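COBE (Pseudomonas aeruginosa, PDB 2W6K) probably acts in the biosynthesis of cobalamin (vitamin B12) and belongs to the CbiG C-terminal family. Local coordinates at residues A[7-12]-A[136-141]; A[47-52]-A[72-77]; A[83-88]-A[116-121]. One frame throughout, in Å; residues are numbered along the deposited sequence.

All three contacts reach one five-stranded mixed sheet, whose strands run across it in the order 71-74, 47-51, 12-18, 131-138, 119-127. Contact 1 brings together the segments near the two ends of the chain, where 12-18 begins and 131-138 ends. Contact 2 pairs the parallel strands on one flank, about 19 Å away between centres, and contact 3 joins the outermost strand of the other flank to a loop, about 13 Å from contact 1 between centres. Contacts 2 and 3 follow in series, their centres about 14 Å apart, both nested within the loop closed by contact 1. Contacts 1 and 3 touch through neighbouring strands 131-138 and 119-127, while contact 2 lies on the flank opposite contact 3.

Contact 1: A[7-12]-A[136-141]; sequences PIPSLL and ARLLTE
Leu11 O receives a hydrogen bond from Leu138 N that is weak, long at 3.4 Å although fairly straight at 158°. CA-H...O contacts, from Arg137 CA to Leu11 O and from Leu12 CA to Ala136 O, accompany it. Leu12 and Arg137 form an antiparallel non-hydrogen-bonded pair, their CA atoms 4.8 Å apart, and the two segments run 173° from one another in direction. Toward the termini the backbones separate: Ile8 CA and Thr140 CA are already 6.6 Å apart. A water enters where the strands part, donating to Leu11 O over 3.1 Å. It also donates to Leu138 O over 2.8 Å, and so bridges the two chains where direct pairing fails. This is the fraying end of a central antiparallel pair in the mixed sheet, where strand 12-18 starts and strand 131-138 finishes; Asp46 takes up Leu12 N through its carboxylate OD2. The segment 7-12 itself turns sharply, with Ser10 at the centre of an inverse gamma turn. Leu138 makes the largest single contribution. Its CG stands anti to the backbone N (chi1 -160°), which brings CD2 up to the oxygen end of the Pro9 carbonyl, 3.4 Å from Pro9 O. The CB of Leu138 lies 4.0 Å from Leu11 CG, the two side chains crossing obliquely, while Leu11 also packs on Ala111 and Leu114 of helix 102-115. Further out, Ile8 and Thr140 meet at about a right angle, with Ile8 CG2 3.2 Å from Thr140 OG1. The methyl CG2 of Thr140 branches off to touch Pro7 CB, and its hydroxyl donates to Glu141 OE2, which it approaches from above the carboxylate plane.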
loop_
_atom_site.group_PDB
_atom_site.type_symbol
_atom_site.label_atom_id
_atom_site.label_comp_id
_atom_site.label_asym_id
_atom_site.label_seq_id
_atom_site.Cartn_x
_atom_site.Cartn_y
_atom_site.Cartn_z
ATOM N N PRO A 7 18.038 -0.145 14.110
ATOM C CA PRO A 7 17.023 0.684 13.451
ATOM C C PRO A 7 16.013 -0.152 12.668
ATOM O O PRO A 7 15.052 -0.662 13.244
ATOM C CB PRO A 7 17.849 1.543 12.491
ATOM C CG PRO A 7 19.186 1.636 13.135
ATOM C CD PRO A 7 19.406 0.316 13.817
ATOM N N ILE A 8 16.239 -0.286 11.366
ATOM C CA ILE A 8 15.216 -0.753 10.441
ATOM C C ILE A 8 14.716 -2.199 10.519
ATOM O O ILE A 8 15.418 -3.138 10.121
ATOM C CB ILE A 8 15.566 -0.416 8.963
ATOM C CG1 ILE A 8 17.083 -0.281 8.767
ATOM C CG2 ILE A 8 14.798 0.838 8.501
ATOM C CD1 ILE A 8 17.497 0.082 7.334
ATOM N N PRO A 9 13.491 -2.380 11.056
ATOM C CA PRO A 9 12.695 -3.302 10.284
ATOM C C PRO A 9 12.404 -2.481 9.022
ATOM O O PRO A 9 11.546 -1.600 9.040
ATOM C CB PRO A 9 11.433 -3.483 11.141
ATOM C CG PRO A 9 11.831 -3.026 12.526
ATOM C CD PRO A 9 12.776 -1.902 12.252
ATOM N N SER A 10 13.185 -2.711 7.972
ATOM C CA SER A 10 13.088 -1.919 6.745
ATOM C C SER A 10 11.837 -2.290 5.968
ATOM O O SER A 10 11.911 -2.868 4.876
ATOM C CB SER A 10 14.313 -2.161 5.872
ATOM O OG SER A 10 14.481 -3.553 5.665
ATOM N N LEU A 11 10.677 -1.937 6.494
ATOM C CA LEU A 11 9.486 -2.456 5.863
ATOM C C LEU A 11 9.034 -1.674 4.650
ATOM O O LEU A 11 9.181 -0.455 4.574
ATOM C CB LEU A 11 8.356 -2.709 6.849
ATOM C CG LEU A 11 7.694 -1.715 7.754
ATOM C CD1 LEU A 11 6.503 -1.102 7.060
ATOM C CD2 LEU A 11 7.255 -2.506 8.962
ATOM N N LEU A 12 8.489 -2.414 3.700
ATOM C CA LEU A 12 8.048 -1.831 2.453
ATOM C C LEU A 12 6.648 -2.368 2.206
ATOM O O LEU A 12 6.442 -3.598 2.140
ATOM C CB LEU A 12 8.974 -2.286 1.344
ATOM C CG LEU A 12 8.564 -1.802 -0.053
ATOM C CD1 LEU A 12 8.665 -0.273 -0.183
ATOM C CD2 LEU A 12 9.446 -2.526 -1.078
ATOM N N ALA A 136 5.028 2.543 0.492
ATOM C CA ALA A 136 5.418 3.283 1.686
ATOM C C ALA A 136 6.512 2.531 2.410
ATOM O O ALA A 136 6.546 1.298 2.423
ATOM C CB ALA A 136 4.213 3.520 2.624
ATOM N N ARG A 137 7.414 3.294 3.020
ATOM C CA ARG A 137 8.538 2.733 3.756
ATOM C C ARG A 137 8.674 3.372 5.135
ATOM O O ARG A 137 8.449 4.571 5.304
ATOM C CB ARG A 137 9.836 2.907 2.964
ATOM C CG ARG A 137 9.990 4.275 2.320
ATOM C CD ARG A 137 11.402 4.811 2.495
ATOM N NE ARG A 137 11.458 6.262 2.340
ATOM C CZ ARG A 137 12.078 6.884 1.342
ATOM N NH1 ARG A 137 12.696 6.182 0.404
ATOM N NH2 ARG A 137 12.077 8.208 1.281
ATOM N N LEU A 138 9.045 2.556 6.114
ATOM C CA LEU A 138 9.247 2.998 7.466
ATOM C C LEU A 138 10.472 3.901 7.467
ATOM O O LEU A 138 11.580 3.480 7.104
ATOM C CB LEU A 138 9.434 1.788 8.372
ATOM C CG LEU A 138 9.187 2.002 9.860
ATOM C CD1 LEU A 138 7.729 2.418 10.159
ATOM C CD2 LEU A 138 9.565 0.746 10.598
ATOM N N LEU A 139 10.224 5.151 7.833
ATOM C CA LEU A 139 11.171 6.257 7.764
ATOM C C LEU A 139 12.049 6.282 9.004
ATOM O O LEU A 139 11.604 6.766 10.051
ATOM C CB LEU A 139 10.362 7.556 7.727
ATOM C CG LEU A 139 10.722 8.836 6.980
ATOM C CD1 LEU A 139 10.146 10.009 7.761
ATOM C CD2 LEU A 139 12.217 9.037 6.740
ATOM N N THR A 140 13.271 5.772 8.891
ATOM C CA THR A 140 14.207 5.772 10.008
ATOM C C THR A 140 14.406 7.179 10.561
ATOM O O THR A 140 13.931 7.500 11.650
ATOM C CB THR A 140 15.575 5.195 9.597
ATOM O OG1 THR A 140 15.383 3.988 8.849
ATOM C CG2 THR A 140 16.418 4.895 10.828
ATOM N N GLU A 141 15.110 8.014 9.804
ATOM C CA GLU A 141 16.347 7.601 9.154
ATOM C C GLU A 141 17.537 8.403 9.669
ATOM O O GLU A 141 18.205 9.101 8.907
ATOM C CB GLU A 141 16.231 7.751 7.635
ATOM C CG GLU A 141 15.024 7.049 7.033
ATOM C CD GLU A 141 15.399 6.116 5.900
ATOM O OE1 GLU A 141 16.019 6.585 4.921
ATOM O OE2 GLU A 141 15.075 4.912 5.986
HETATM O O HOH W 1 11.599 0.961 5.872
#

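Contact 2: A[47-52]-A[72-77]; sequences ALASID and HFLAPA
His72 N donates to Leu48 O at 3.0 Å, the first rung of a parallel ladder that continues from Ser50 N to His72 O, from Leu74 N to Ser50 O and from Asp52 N to Leu74 O, the last three at 2.9 Å each. The axes of the two strand segments are 4.5 Å apart at closest approach and inclined at 32°. Phe73 sets the edge of its ring against the other strand: CD1 lies 3.5 Å from Ile51 O, near the ring plane, while Ser50 CB approaches obliquely. Asp52 crosses Phe73 at about a right angle, Asp52 OD1 3.8 Å from Phe73 CB, with carboxylate and ring planes 36° apart. Across the sheet, on the side of Ala49 and His72, Leu74 brings CD1 to 4.0 Å from Ala49 CB. At the end of strand 47-51, Ile51 crosses Pro76 at about a right angle with CD1 3.8 Å from Pro76 CG, so the start of helix 76-80 rests on the strand. Strands 47-51 and 71-74 are the two ends of a beta-alpha-beta crossover made through helix 58-67, and Leu60 of that helix touches both Ser50 and Phe73. Helix 102-115 packs on the other side, where Ala106 and Leu110 meet Ala49. Ser50 OG stands anti to its own backbone N (chi1 -167°) and is satisfied by Ile16 O of strand 12-18. Asp52 OD1 makes a weak hydrogen bond to a bound glycerol, probably from the crystallisation liquor.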
loop_
_atom_site.group_PDB
_atom_site.type_symbol
_atom_site.label_atom_id
_atom_site.label_comp_id
_atom_site.label_asym_id
_atom_site.label_seq_id
_atom_site.Cartn_x
_atom_site.Cartn_y
_atom_site.Cartn_z
ATOM N N ALA A 47 4.180 -6.589 2.730
ATOM C CA ALA A 47 2.730 -6.824 2.796
ATOM C C ALA A 47 2.017 -5.972 1.771
ATOM O O ALA A 47 2.585 -4.992 1.284
ATOM C CB ALA A 47 2.219 -6.462 4.160
ATOM N N LEU A 48 0.757 -6.316 1.509
ATOM C CA LEU A 48 -0.080 -5.494 0.652
ATOM C C LEU A 48 -1.157 -4.884 1.548
ATOM O O LEU A 48 -1.501 -5.460 2.594
ATOM C CB LEU A 48 -0.784 -6.327 -0.410
ATOM C CG LEU A 48 0.064 -7.240 -1.307
ATOM C CD1 LEU A 48 -0.877 -8.066 -2.079
ATOM C CD2 LEU A 48 0.937 -6.360 -2.224
ATOM N N ALA A 49 -1.666 -3.715 1.167
ATOM C CA ALA A 49 -2.711 -3.058 1.966
ATOM C C ALA A 49 -3.788 -2.519 1.062
ATOM O O ALA A 49 -3.493 -2.057 -0.023
ATOM C CB ALA A 49 -2.133 -1.908 2.789
ATOM N N SER A 50 -5.038 -2.578 1.528
ATOM C CA SER A 50 -6.130 -1.930 0.804
ATOM C C SER A 50 -7.220 -1.555 1.782
ATOM O O SER A 50 -7.038 -1.608 2.978
ATOM C CB SER A 50 -6.677 -2.822 -0.338
ATOM O OG SER A 50 -7.518 -2.079 -1.210
ATOM N N ILE A 51 -8.321 -1.079 1.242
ATOM C CA ILE A 51 -9.443 -0.680 2.096
ATOM C C ILE A 51 -10.416 -1.832 2.321
ATOM O O ILE A 51 -10.662 -2.653 1.438
ATOM C CB ILE A 51 -10.157 0.558 1.508
ATOM C CG1 ILE A 51 -11.100 1.181 2.548
ATOM C CG2 ILE A 51 -10.881 0.226 0.247
ATOM C CD1 ILE A 51 -11.524 2.628 2.160
ATOM N N ASP A 52 -10.989 -1.877 3.522
ATOM C CA ASP A 52 -11.944 -2.889 3.847
ATOM C C ASP A 52 -13.282 -2.356 3.418
ATOM O O ASP A 52 -13.493 -1.133 3.354
ATOM C CB ASP A 52 -11.955 -3.208 5.351
ATOM C CG ASP A 52 -12.443 -4.611 5.628
ATOM O OD1 ASP A 52 -12.777 -5.349 4.664
ATOM O OD2 ASP A 52 -12.485 -4.992 6.801
ATOM N N HIS A 72 -3.752 -6.886 3.971
ATOM C CA HIS A 72 -4.499 -6.321 5.085
ATOM C C HIS A 72 -5.494 -5.360 4.522
ATOM O O HIS A 72 -5.150 -4.536 3.672
ATOM C CB HIS A 72 -3.561 -5.567 6.023
ATOM C CG HIS A 72 -2.540 -6.437 6.683
ATOM N ND1 HIS A 72 -2.683 -6.912 7.972
ATOM C CD2 HIS A 72 -1.362 -6.922 6.231
ATOM C CE1 HIS A 72 -1.624 -7.641 8.286
ATOM N NE2 HIS A 72 -0.809 -7.662 7.247
ATOM N N PHE A 73 -6.724 -5.450 5.013
ATOM C CA PHE A 73 -7.778 -4.532 4.626
ATOM C C PHE A 73 -8.104 -3.645 5.805
ATOM O O PHE A 73 -8.481 -4.140 6.893
ATOM C CB PHE A 73 -8.987 -5.322 4.153
ATOM C CG PHE A 73 -8.707 -6.160 2.938
ATOM C CD1 PHE A 73 -8.795 -5.609 1.658
ATOM C CD2 PHE A 73 -8.341 -7.498 3.084
ATOM C CE1 PHE A 73 -8.529 -6.377 0.535
ATOM C CE2 PHE A 73 -8.072 -8.285 1.963
ATOM C CZ PHE A 73 -8.164 -7.731 0.690
ATOM N N LEU A 74 -7.903 -2.348 5.612
ATOM C CA LEU A 74 -7.980 -1.379 6.700
ATOM C C LEU A 74 -9.307 -0.614 6.696
ATOM O O LEU A 74 -9.883 -0.323 5.647
ATOM C CB LEU A 74 -6.785 -0.407 6.658
ATOM C CG LEU A 74 -5.444 -1.087 6.999
ATOM C CD1 LEU A 74 -4.701 -1.437 5.760
ATOM C CD2 LEU A 74 -4.594 -0.220 7.905
ATOM N N ALA A 75 -9.761 -0.248 7.890
ATOM C CA ALA A 75 -11.021 0.497 7.989
ATOM C C ALA A 75 -10.927 1.829 7.256
ATOM O O ALA A 75 -9.903 2.514 7.351
ATOM C CB ALA A 75 -11.339 0.761 9.489
ATOM N N PRO A 76 -12.009 2.227 6.562
ATOM C CA PRO A 76 -12.055 3.547 5.946
ATOM C C PRO A 76 -11.683 4.644 6.958
ATOM O O PRO A 76 -10.917 5.565 6.630
ATOM C CB PRO A 76 -13.522 3.647 5.474
ATOM C CG PRO A 76 -13.891 2.221 5.154
ATOM C CD PRO A 76 -13.220 1.432 6.264
ATOM N N ALA A 77 -12.186 4.539 8.193
ATOM C CA ALA A 77 -11.901 5.587 9.183
ATOM C C ALA A 77 -10.408 5.666 9.501
ATOM O O ALA A 77 -9.884 6.753 9.758
ATOM C CB ALA A 77 -12.732 5.366 10.454
#

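Contact 3: A[83-88]-A[116-121]; sequences EPRLLS and GGRADL
Arg85 was modelled in two conformers; the one considered here, to which the stack and salt bridge below belong, extends toward strand 119-127 and lays its guanidinium on that of Arg118. From CB the chain leaves with CG anti to the carbonyl carbon, runs extended, and bends at chi3 (73°), which brings NE to 3.8 Å from Arg118 NH2. CZ follows, with the same Arg118 NH2 3.7 Å above the plane and over its centre. The two planes are only 11° apart and their centres 3.9 Å apart, a flat stack of like charges. At the tip, NH1 points to Ala119 O, but their separation is implausibly short and poorly angled, so that approach is doubtful. NH1 is also 4.1 Å from Asp120 OD1, beyond a salt bridge. NH2 makes a salt bridge with Glu112 of helix 102-115, whose OE2 also accepts Ala119 N. Leu87, farther along the loop between helices 76-80 and 91-97, meets Leu121 of strand 119-127 tip to tip, Leu87 CG lying 3.9 Å from Leu121 CD1. Stacking two cations face to face is probably made tolerable by Glu112 and, more weakly, by Asp120 at the guanidinium edge, whose negative charges would offset the repulsion.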
loop_
_atom_site.group_PDB
_atom_site.type_symbol
_atom_site.label_atom_id
_atom_site.label_comp_id
_atom_site.label_asym_id
_atom_site.label_seq_id
_atom_site.Cartn_x
_atom_site.Cartn_y
_atom_site.Cartn_z
ATOM N N GLU A 83 -5.353 11.500 5.192
ATOM C CA GLU A 83 -5.778 12.520 4.239
ATOM C C GLU A 83 -4.787 13.670 4.031
ATOM O O GLU A 83 -4.490 14.028 2.881
ATOM C CB GLU A 83 -7.126 13.108 4.668
ATOM C CG GLU A 83 -8.334 12.367 4.169
ATOM C CD GLU A 83 -8.325 12.188 2.660
ATOM O OE1 GLU A 83 -8.490 11.044 2.228
ATOM O OE2 GLU A 83 -8.148 13.187 1.927
ATOM N N PRO A 84 -4.317 14.299 5.134
ATOM C CA PRO A 84 -3.420 15.452 5.013
ATOM C C PRO A 84 -2.071 15.134 4.382
ATOM O O PRO A 84 -1.332 16.056 4.019
ATOM C CB PRO A 84 -3.183 15.873 6.478
ATOM C CG PRO A 84 -4.310 15.302 7.239
ATOM C CD PRO A 84 -4.661 14.024 6.550
ATOM N N ARG A 85 -1.760 13.843 4.263
ATOM C CA ARG A 85 -0.449 13.415 3.801
ATOM C C ARG A 85 -0.472 12.834 2.399
ATOM O O ARG A 85 0.565 12.537 1.851
ATOM C CB ARG A 85 0.155 12.406 4.772
ATOM C CG ARG A 85 0.446 12.980 6.147
ATOM C CD ARG A 85 0.638 11.876 7.153
ATOM N NE ARG A 85 1.916 11.191 6.955
ATOM C CZ ARG A 85 2.349 10.164 7.683
ATOM N NH1 ARG A 85 3.526 9.617 7.415
ATOM N NH2 ARG A 85 1.614 9.683 8.673
ATOM N N LEU A 86 -1.658 12.699 1.814
ATOM C CA LEU A 86 -1.772 12.090 0.490
ATOM C C LEU A 86 -1.203 12.956 -0.618
ATOM O O LEU A 86 -1.187 14.195 -0.532
ATOM C CB LEU A 86 -3.240 11.729 0.184
ATOM C CG LEU A 86 -3.850 10.817 1.255
ATOM C CD1 LEU A 86 -5.274 10.450 0.848
ATOM C CD2 LEU A 86 -3.036 9.558 1.554
ATOM N N LEU A 87 -0.762 12.301 -1.682
ATOM C CA LEU A 87 -0.133 13.006 -2.799
ATOM C C LEU A 87 -1.021 13.087 -4.047
ATOM O O LEU A 87 -0.854 14.002 -4.871
ATOM C CB LEU A 87 1.227 12.362 -3.155
ATOM C CG LEU A 87 2.312 12.224 -2.079
ATOM C CD1 LEU A 87 3.626 11.586 -2.622
ATOM C CD2 LEU A 87 2.603 13.589 -1.346
ATOM N N SER A 88 -1.931 12.131 -4.224
ATOM C CA SER A 88 -2.634 11.975 -5.506
ATOM C C SER A 88 -4.123 11.697 -5.308
ATOM O O SER A 88 -4.568 10.557 -5.452
ATOM C CB SER A 88 -2.017 10.827 -6.319
ATOM O OG SER A 88 -0.605 10.830 -6.257
ATOM N N GLY A 116 5.314 0.893 13.797
ATOM C CA GLY A 116 5.235 1.597 15.080
ATOM C C GLY A 116 5.923 2.943 15.080
ATOM O O GLY A 116 6.357 3.442 16.140
ATOM N N GLY A 117 6.030 3.539 13.894
ATOM C CA GLY A 117 6.601 4.869 13.757
ATOM C C GLY A 117 6.136 5.450 12.438
ATOM O O GLY A 117 5.340 4.821 11.722
ATOM N N ARG A 118 6.677 6.611 12.094
ATOM C CA ARG A 118 6.261 7.352 10.904
ATOM C C ARG A 118 6.681 6.648 9.629
ATOM O O ARG A 118 7.801 6.155 9.512
ATOM C CB ARG A 118 6.875 8.759 10.951
ATOM C CG ARG A 118 6.854 9.536 9.650
ATOM C CD ARG A 118 6.939 11.014 9.959
ATOM N NE ARG A 118 5.612 11.560 10.244
ATOM C CZ ARG A 118 4.969 12.408 9.450
ATOM N NH1 ARG A 118 5.533 12.828 8.324
ATOM N NH2 ARG A 118 3.762 12.850 9.792
ATOM N N ALA A 119 5.757 6.589 8.674
ATOM C CA ALA A 119 6.092 6.097 7.351
ATOM C C ALA A 119 5.988 7.237 6.316
ATOM O O ALA A 119 5.352 8.274 6.576
ATOM C CB ALA A 119 5.194 4.919 6.974
ATOM N N ASP A 120 6.641 7.042 5.175
ATOM C CA ASP A 120 6.622 8.013 4.080
ATOM C C ASP A 120 6.312 7.274 2.787
ATOM O O ASP A 120 6.765 6.139 2.565
ATOM C CB ASP A 120 7.989 8.719 3.972
ATOM C CG ASP A 120 8.107 9.952 4.866
ATOM O OD1 ASP A 120 7.152 10.315 5.591
ATOM O OD2 ASP A 120 9.183 10.583 4.820
ATOM N N LEU A 121 5.563 7.917 1.902
ATOM C CA LEU A 121 5.415 7.360 0.579
ATOM C C LEU A 121 6.700 7.537 -0.199
ATOM O O LEU A 121 7.356 8.567 -0.079
ATOM C CB LEU A 121 4.295 8.086 -0.145
ATOM C CG LEU A 121 2.896 7.820 0.425
ATOM C CD1 LEU A 121 1.914 8.915 0.017
ATOM C CD2 LEU A 121 2.427 6.459 -0.062
#